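Local coordinates for PG_0823 protein (Porphyromonas gingivalis, PDB 2FSW) that probably binds DNA as a winged helix-turn-helix transcriptional regulator of the HxlR family, at residues 29-34 with 83-88. Sequence-based numbering, arbitrary orientation.
Sequences LIIFQI and YSLTPL
Ile34, in the last turn of helix 27-34, packs against the backbone and side chains of strand residues 83-85; the short axes of 29-34 and 83-85 lie at 95° to each other and come within 8.5 Å. The main-chain contact is made by one methyl: Ile34 CG2, placed anti to its own N, rests on Ser84 CA at 3.7 Å and lies equally near Leu85 N. The other contacts are between apolar side chains. Leu85 CD2 approaches Ile34 CG2 to 3.8 Å; the outer methyl Ile34 CD1 reaches Tyr83 CB more loosely at 4.3 Å, while the rest of the Tyr83 side chain turns away from the helix; this side chain also packs on Leu60 and Ile69. One turn earlier, Ile31 crosses Leu85 at about a right angle, its CG2 3.9 Å from Leu85 CD1. The isopropyl fork of Leu85 thus spans both isoleucines, and Leu93 and Ile96 of helix 93-106 extend the apolar packing. Ser84 directs its CB away from the helix, and its OG bonds weakly to Lys72 NZ. The buried seam joins a helix of the helical core to a strand of the wing sheet, as expected of a winged helix-turn-helix domain.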
loop_
_atom_site.group_PDB
_atom_site.type_symbol
_atom_site.label_atom_id
_atom_site.label_comp_id
_atom_site.label_asym_id
_atom_site.label_seq_id
_atom_site.Cartn_x
_atom_site.Cartn_y
_atom_site.Cartn_z
ATOM N N LEU B 29 3.628 -3.839 6.461
ATOM C CA LEU B 29 4.433 -4.987 6.901
ATOM C C LEU B 29 4.554 -5.062 8.423
ATOM O O LEU B 29 4.510 -6.141 9.011
ATOM C CB LEU B 29 5.847 -4.929 6.295
ATOM C CG LEU B 29 6.077 -5.652 4.956
ATOM C CD1 LEU B 29 7.452 -5.300 4.417
ATOM C CD2 LEU B 29 5.920 -7.186 5.096
ATOM N N ILE B 30 4.736 -3.911 9.053
ATOM C CA ILE B 30 4.737 -3.827 10.506
ATOM C C ILE B 30 3.405 -4.330 11.079
ATOM O O ILE B 30 3.395 -5.171 11.989
ATOM C CB ILE B 30 5.104 -2.389 10.988
ATOM C CG1 ILE B 30 6.603 -2.156 10.753
ATOM C CG2 ILE B 30 4.749 -2.215 12.454
ATOM C CD1 ILE B 30 7.053 -0.703 10.658
ATOM N N ILE B 31 2.297 -3.841 10.514
ATOM C CA ILE B 31 0.963 -4.230 10.949
ATOM C C ILE B 31 0.780 -5.735 10.723
ATOM O O ILE B 31 0.297 -6.434 11.614
ATOM C CB ILE B 31 -0.164 -3.366 10.268
ATOM C CG1 ILE B 31 -0.038 -1.897 10.716
ATOM C CG2 ILE B 31 -1.552 -3.893 10.615
ATOM C CD1 ILE B 31 -0.942 -0.912 9.981
ATOM N N PHE B 32 1.218 -6.223 9.557
ATOM C CA PHE B 32 1.250 -7.666 9.266
ATOM C C PHE B 32 1.972 -8.465 10.355
ATOM O O PHE B 32 1.450 -9.467 10.853
ATOM C CB PHE B 32 1.866 -7.940 7.876
ATOM C CG PHE B 32 1.954 -9.415 7.511
ATOM C CD1 PHE B 32 0.806 -10.223 7.492
ATOM C CD2 PHE B 32 3.174 -9.984 7.154
ATOM C CE1 PHE B 32 0.871 -11.573 7.141
ATOM C CE2 PHE B 32 3.257 -11.337 6.798
ATOM C CZ PHE B 32 2.107 -12.135 6.797
ATOM N N GLN B 33 3.158 -8.003 10.745
ATOM C CA GLN B 33 3.964 -8.709 11.744
ATOM C C GLN B 33 3.380 -8.669 13.164
ATOM O O GLN B 33 3.314 -9.701 13.840
ATOM C CB GLN B 33 5.443 -8.274 11.698
ATOM C CG GLN B 33 6.215 -8.920 10.545
ATOM C CD GLN B 33 6.189 -10.453 10.601
ATOM O OE1 GLN B 33 6.047 -11.055 11.674
ATOM N NE2 GLN B 33 6.317 -11.084 9.446
ATOM N N ILE B 34 2.942 -7.493 13.603
ATOM C CA ILE B 34 2.221 -7.409 14.875
ATOM C C ILE B 34 1.013 -8.365 14.869
ATOM O O ILE B 34 0.912 -9.239 15.738
ATOM C CB ILE B 34 1.790 -5.967 15.225
ATOM C CG1 ILE B 34 3.020 -5.052 15.374
ATOM C CG2 ILE B 34 0.979 -5.961 16.520
ATOM C CD1 ILE B 34 2.679 -3.544 15.320
ATOM N N TYR B 83 4.245 -3.972 21.622
ATOM C CA TYR B 83 3.260 -3.403 20.710
ATOM C C TYR B 83 2.158 -4.400 20.366
ATOM O O TYR B 83 2.407 -5.598 20.213
ATOM C CB TYR B 83 3.935 -2.910 19.424
ATOM C CG TYR B 83 4.842 -1.719 19.627
ATOM C CD1 TYR B 83 4.331 -0.420 19.610
ATOM C CD2 TYR B 83 6.220 -1.886 19.835
ATOM C CE1 TYR B 83 5.166 0.682 19.796
ATOM C CE2 TYR B 83 7.054 -0.798 20.022
ATOM C CZ TYR B 83 6.526 0.488 19.998
ATOM O OH TYR B 83 7.359 1.587 20.185
ATOM N N SER B 84 0.939 -3.889 20.255
ATOM C CA SER B 84 -0.198 -4.668 19.755
ATOM C C SER B 84 -1.076 -3.777 18.901
ATOM O O SER B 84 -0.929 -2.551 18.925
ATOM C CB SER B 84 -1.014 -5.252 20.904
ATOM O OG SER B 84 -1.411 -4.232 21.798
ATOM N N LEU B 85 -1.985 -4.385 18.149
ATOM C CA LEU B 85 -2.894 -3.604 17.328
ATOM C C LEU B 85 -4.060 -3.108 18.169
ATOM O O LEU B 85 -4.575 -3.843 19.024
ATOM C CB LEU B 85 -3.424 -4.411 16.113
ATOM C CG LEU B 85 -2.449 -4.863 15.005
ATOM C CD1 LEU B 85 -3.208 -5.419 13.795
ATOM C CD2 LEU B 85 -1.463 -3.761 14.562
ATOM N N THR B 86 -4.467 -1.863 17.911
ATOM C CA THR B 86 -5.755 -1.342 18.364
ATOM C C THR B 86 -6.909 -1.963 17.557
ATOM O O THR B 86 -6.670 -2.632 16.546
ATOM C CB THR B 86 -5.810 0.205 18.255
ATOM O OG1 THR B 86 -5.637 0.612 16.891
ATOM C CG2 THR B 86 -4.737 0.860 19.130
ATOM N N PRO B 87 -8.166 -1.797 18.025
ATOM C CA PRO B 87 -9.304 -2.212 17.200
ATOM C C PRO B 87 -9.326 -1.556 15.810
ATOM O O PRO B 87 -9.738 -2.197 14.837
ATOM C CB PRO B 87 -10.522 -1.804 18.047
ATOM C CG PRO B 87 -9.991 -1.855 19.488
ATOM C CD PRO B 87 -8.597 -1.309 19.356
ATOM N N LEU B 88 -8.868 -0.306 15.717
ATOM C CA LEU B 88 -8.697 0.347 14.411
ATOM C C LEU B 88 -7.637 -0.368 13.559
ATOM O O LEU B 88 -7.888 -0.702 12.400
ATOM C CB LEU B 88 -8.342 1.834 14.582
ATOM C CG LEU B 88 -8.238 2.658 13.281
ATOM C CD1 LEU B 88 -9.550 2.702 12.520
ATOM C CD2 LEU B 88 -7.768 4.080 13.630
#